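Local structure of nigritoxine (Vibrio nigripulchritudo, 5M41) at residues A[47-50]-A[51-54]; A[172-175]-A[176-179]; A[201-204]-A[205-208]. The protein is a bacterial toxin that acts against crustaceans and insects. One frame throughout, in Å; residues are numbered along the deposited sequence.

In the fold
The three contacts lie in the N-terminal part of the chain, each made by consecutive residues, so none closes a long loop and none nests in or crosses another. Contact 1 comes first, in the last turns of helix 34-54. The chain then builds most of a five-stranded antiparallel sheet, and contact 2 turns its last strand, 170-173, into helix 177-191. Contact 3 follows as the bend from helix 195-203 to helix 206-215. Helix 34-54 ties them together: its side chains touch L177 and S178 of contact 2 and L203, V206 and L207 of contact 3. The centre of contact 1 is about 17 Å from that of either other contact.

Contact 1 (A[47-50]-A[51-54]); sequences EVLS and QIRE
Q51, I52, R53 and E54 each send their backbone N-H back four residues, to the carbonyls of E47, V48, L49 and S50. Of these bonds the one from R53 N to L49 O is the shortest, 2.8 Å. The bond from E54 N to S50 O is 3.0 Å long and almost straight, its angle at the hydrogen being 172°.

The apolar contacts centre on I52. Its CD1 lies 4.1 Å from CG1 of V48 and 4.3 Å from CD2 of L49. The first torsion of I52, -69°, sets its CG1 beside the backbone N, where CG1 also rests 3.4 Å from V48 O. Both sets of contacts belong to the closing turns of helix 34-54, whose buried face meets helix 62-67 through L49 and Y110 of strand 110-113 through I52. Aliphatic residues suit that face.

The polar side chains pair differently. S50 is small enough for a buried place and bonds its OG to I46 O, within the helix. R53, long and charged, can carry its guanidinium to a cation-pi contact with Y64 of helix 62-67. In the last turn the exposed E54 lays its CG 3.4 Å from S50 O, its first torsion of 72° turning the chain back over that carbonyl.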
# COMPACT_ATOMS: atom_id res chain seq x y z
N GLU A 47 14.39 -24.14 27.99
CA GLU A 47 15.63 -23.88 27.29
C GLU A 47 16.85 -24.09 28.20
O GLU A 47 17.85 -24.70 27.78
CB GLU A 47 15.64 -22.50 26.64
CG GLU A 47 16.93 -22.09 25.94
CD GLU A 47 17.36 -23.01 24.79
OE1 GLU A 47 16.55 -23.82 24.29
OE2 GLU A 47 18.53 -22.92 24.39
N VAL A 48 16.79 -23.59 29.43
CA VAL A 48 17.95 -23.65 30.31
C VAL A 48 18.18 -25.10 30.79
O VAL A 48 19.32 -25.56 30.84
CB VAL A 48 17.86 -22.62 31.47
CG1 VAL A 48 18.99 -22.79 32.48
CG2 VAL A 48 17.86 -21.21 30.89
N LEU A 49 17.11 -25.82 31.10
CA LEU A 49 17.24 -27.24 31.39
C LEU A 49 17.88 -28.01 30.22
O LEU A 49 18.75 -28.85 30.49
CB LEU A 49 15.90 -27.88 31.78
CG LEU A 49 15.17 -27.31 33.00
CD1 LEU A 49 13.86 -28.04 33.17
CD2 LEU A 49 16.01 -27.41 34.27
N SER A 50 17.51 -27.73 28.96
CA SER A 50 18.15 -28.39 27.81
C SER A 50 19.66 -28.14 27.80
O SER A 50 20.45 -29.04 27.52
CB SER A 50 17.58 -27.92 26.47
OG SER A 50 16.18 -28.14 26.44
N GLN A 51 20.04 -26.90 28.11
CA GLN A 51 21.45 -26.56 28.14
C GLN A 51 22.17 -27.29 29.28
O GLN A 51 23.28 -27.82 29.09
CB GLN A 51 21.65 -25.05 28.17
CG GLN A 51 23.11 -24.64 28.04
CD GLN A 51 23.33 -23.14 28.05
OE1 GLN A 51 24.47 -22.67 28.09
NE2 GLN A 51 22.24 -22.38 28.01
N ILE A 52 21.53 -27.35 30.45
CA ILE A 52 22.09 -28.09 31.59
C ILE A 52 22.26 -29.57 31.21
O ILE A 52 23.31 -30.17 31.48
CB ILE A 52 21.23 -27.97 32.86
CG1 ILE A 52 21.28 -26.55 33.43
CG2 ILE A 52 21.70 -28.96 33.93
CD1 ILE A 52 20.18 -26.24 34.43
N ARG A 53 21.24 -30.14 30.59
CA ARG A 53 21.24 -31.54 30.24
C ARG A 53 22.38 -31.88 29.29
O ARG A 53 23.19 -32.77 29.59
CB ARG A 53 19.90 -31.97 29.66
CG ARG A 53 19.79 -33.46 29.42
CD ARG A 53 18.35 -33.94 29.41
NE ARG A 53 17.57 -33.40 28.29
CZ ARG A 53 17.61 -33.88 27.04
NH1 ARG A 53 18.40 -34.90 26.73
NH2 ARG A 53 16.86 -33.31 26.10
N GLU A 54 22.47 -31.17 28.17
CA GLU A 54 23.47 -31.45 27.13
C GLU A 54 24.91 -31.28 27.62
O GLU A 54 25.82 -31.96 27.15
CB GLU A 54 23.22 -30.59 25.88
CG GLU A 54 23.56 -29.11 26.07
CD GLU A 54 23.44 -28.29 24.79
OE1 GLU A 54 23.56 -28.86 23.68
OE2 GLU A 54 23.25 -27.05 24.90

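Contact 2 (A[172-175]-A[176-179]); sequences INIS and ELSK
A strand-to-helix turn brings I172 and N173, at the end of an edge strand, against E176 and L177, with I174 and S175 forming a 3-10 turn between. Two backbone bonds, each reaching back three residues, shape it: E176 N to N173 O at 2.9 Å and L177 N to I174 O at 3.1 Å. In both the donor stands above the carbonyl plane, by 64° in the second, consistent with the tighter 3-10 winding.

Two waters extend the pattern where the helix begins. Water 1 donates to I174 O and accepts from S178 N; water 2 does the same between S175 O and K179 N. Each thus spans a carbonyl and an amide four residues on, the pair that an alpha-helix would join directly.

Strand 170-173 is one of the two outer strands of the five-stranded antiparallel sheet within the chain, paired with strand 77-80, and the helix is 177-191. Beta-branched isoleucine favours the extended backbone at the strand end, and I172 is long enough to cover L177: with CG1 between the backbone N and the carbonyl carbon (chi1 62°), CD1 of I172 lands 3.7 Å from L177 CA. From the 3-10 segment CG1 of I174 meets L177 CD2 at 4.3 Å. I78 touches all three of these side chains, and I45 of helix 34-54 adds to the cover of L177.

On the exposed side, S175 OG has a single proton and two acceptors within reach, N173 OD1 at 2.9 Å and E176 OE2 at 3.2 Å. The E176 chain, bent at chi2, folds back toward the serine, while K179 leads away to a salt bridge with E183.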
# COMPACT_ATOMS: atom_id res chain seq x y z
N ILE A 172 9.33 -25.66 46.54
CA ILE A 172 8.12 -25.90 45.76
C ILE A 172 8.39 -27.05 44.82
O ILE A 172 9.56 -27.40 44.58
CB ILE A 172 7.74 -24.67 44.90
CG1 ILE A 172 8.85 -24.36 43.88
CG2 ILE A 172 7.42 -23.48 45.79
CD1 ILE A 172 8.50 -23.32 42.81
N ASN A 173 7.34 -27.67 44.31
CA ASN A 173 7.48 -28.53 43.15
C ASN A 173 7.69 -27.69 41.87
O ASN A 173 7.16 -26.57 41.75
CB ASN A 173 6.26 -29.43 43.00
CG ASN A 173 6.48 -30.52 41.96
OD1 ASN A 173 5.75 -30.61 40.97
ND2 ASN A 173 7.51 -31.33 42.17
N ILE A 174 8.48 -28.22 40.94
CA ILE A 174 8.88 -27.50 39.75
C ILE A 174 7.69 -27.07 38.86
O ILE A 174 7.78 -26.07 38.15
CB ILE A 174 9.97 -28.26 38.93
CG1 ILE A 174 10.61 -27.31 37.89
CG2 ILE A 174 9.42 -29.51 38.26
CD1 ILE A 174 11.93 -27.81 37.31
N SER A 175 6.58 -27.82 38.92
CA SER A 175 5.36 -27.49 38.18
C SER A 175 4.76 -26.15 38.65
O SER A 175 3.92 -25.57 37.97
CB SER A 175 4.34 -28.61 38.35
OG SER A 175 3.97 -28.72 39.72
N GLU A 176 5.19 -25.66 39.81
CA GLU A 176 4.66 -24.41 40.35
C GLU A 176 5.58 -23.20 40.03
O GLU A 176 5.26 -22.06 40.37
CB GLU A 176 4.41 -24.53 41.86
CG GLU A 176 3.48 -25.67 42.28
CD GLU A 176 2.14 -25.66 41.53
OE1 GLU A 176 1.45 -24.61 41.57
OE2 GLU A 176 1.79 -26.69 40.89
N LEU A 177 6.70 -23.46 39.37
CA LEU A 177 7.77 -22.48 39.26
C LEU A 177 7.43 -21.30 38.34
O LEU A 177 7.66 -20.15 38.70
CB LEU A 177 9.08 -23.15 38.84
CG LEU A 177 10.34 -22.29 38.64
CD1 LEU A 177 10.71 -21.47 39.90
CD2 LEU A 177 11.50 -23.13 38.15
N SER A 178 6.90 -21.59 37.15
CA SER A 178 6.72 -20.50 36.20
C SER A 178 5.71 -19.49 36.72
O SER A 178 5.85 -18.31 36.50
CB SER A 178 6.39 -21.02 34.79
OG SER A 178 5.11 -21.63 34.77
N LYS A 179 4.73 -19.95 37.50
CA LYS A 179 3.74 -19.06 38.10
C LYS A 179 4.43 -18.13 39.10
O LYS A 179 4.20 -16.92 39.10
CB LYS A 179 2.66 -19.90 38.82
CG LYS A 179 1.59 -19.10 39.57
CD LYS A 179 0.31 -19.95 39.70
CE LYS A 179 -0.95 -19.12 39.96
NZ LYS A 179 -0.85 -18.33 41.22
O HOH W 1 6.64 -24.31 36.15
O HOH W 2 3.83 -22.94 37.12

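Contact 3 (A[201-204]-A[205-208]); sequences TLLL and DVLP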
# COMPACT_ATOMS: atom_id res chain seq x y z
N THR A 201 14.55 -4.56 31.00
CA THR A 201 15.85 -5.00 31.43
C THR A 201 15.81 -6.40 32.00
O THR A 201 16.70 -7.21 31.73
CB THR A 201 16.42 -4.05 32.52
OG1 THR A 201 16.65 -2.80 31.91
CG2 THR A 201 17.76 -4.55 33.05
N LEU A 202 14.79 -6.66 32.80
CA LEU A 202 14.62 -7.96 33.45
C LEU A 202 14.21 -9.09 32.51
O LEU A 202 14.27 -10.26 32.88
CB LEU A 202 13.63 -7.85 34.62
CG LEU A 202 14.18 -7.05 35.82
CD1 LEU A 202 13.08 -6.80 36.84
CD2 LEU A 202 15.32 -7.76 36.49
N LEU A 203 13.83 -8.72 31.29
CA LEU A 203 13.41 -9.70 30.29
C LEU A 203 14.39 -9.82 29.11
O LEU A 203 14.23 -10.66 28.24
CB LEU A 203 11.98 -9.38 29.78
CG LEU A 203 10.80 -9.59 30.74
CD1 LEU A 203 9.51 -9.08 30.13
CD2 LEU A 203 10.63 -11.05 31.10
N LEU A 204 15.38 -8.94 29.06
CA LEU A 204 16.32 -8.87 27.92
C LEU A 204 16.79 -10.25 27.43
O LEU A 204 16.66 -10.58 26.25
CB LEU A 204 17.54 -8.00 28.29
CG LEU A 204 18.71 -7.94 27.29
CD1 LEU A 204 18.23 -7.30 25.99
CD2 LEU A 204 19.92 -7.17 27.86
N ASP A 205 17.33 -11.05 28.34
CA ASP A 205 17.86 -12.35 27.96
C ASP A 205 16.86 -13.49 28.19
O ASP A 205 17.05 -14.56 27.65
CB ASP A 205 19.18 -12.63 28.66
CG ASP A 205 20.37 -12.00 27.93
OD1 ASP A 205 20.92 -12.67 27.05
OD2 ASP A 205 20.75 -10.84 28.25
N VAL A 206 15.81 -13.25 28.97
CA VAL A 206 14.75 -14.25 29.18
C VAL A 206 13.99 -14.52 27.89
O VAL A 206 13.68 -15.66 27.55
CB VAL A 206 13.72 -13.80 30.27
CG1 VAL A 206 12.59 -14.82 30.40
CG2 VAL A 206 14.40 -13.61 31.63
N LEU A 207 13.67 -13.46 27.16
CA LEU A 207 12.83 -13.58 25.96
C LEU A 207 13.42 -14.48 24.87
O LEU A 207 12.73 -15.40 24.41
CB LEU A 207 12.49 -12.19 25.42
CG LEU A 207 11.54 -11.39 26.33
CD1 LEU A 207 11.49 -9.89 25.94
CD2 LEU A 207 10.17 -12.05 26.27
N PRO A 208 14.69 -14.24 24.45
CA PRO A 208 15.30 -15.14 23.47
C PRO A 208 15.41 -16.59 23.96
O PRO A 208 15.29 -17.51 23.17
CB PRO A 208 16.73 -14.56 23.26
CG PRO A 208 16.96 -13.59 24.38
CD PRO A 208 15.59 -13.12 24.79
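L203 and L207 meet across a helix-to-helix bend, where helix 195-203 gives way to helix 206-215. The bend keeps one helical bond, L207 N to L203 O at 3.1 Å, while N104 accepts from D205 N and donates to T201 O, linking helix 195-203 to the residue that precedes helix 206-215.

The leucine torsions set the apolar contacts across the bend. With a first torsion of -69°, L207 places CG beside its own backbone N, over the preceding turn; CG sits 3.4 Å from L203 O, and CD1 reaches L203 CB at 3.9 Å. L203 in turn sends CD2 to within 4.2 Å of V206 CB. The branched V206 lays CG2 3.6 Å from L202 O, a carbonyl that is bonded to N85. Y41 of helix 34-54 packs on L203, and L40 on V206 and L207; residues buried beside that helix are suitably apolar.

L204 and D205 run side by side in the same direction. CG of L204, anti to the backbone N of L204, lies 3.7 Å from D205 OD2, and both side chains touch P240. The first turn of a helix needs no N-H for its helical bonds, which makes proline acceptable at P208; its ring CD lies 3.1 Å from L204 O.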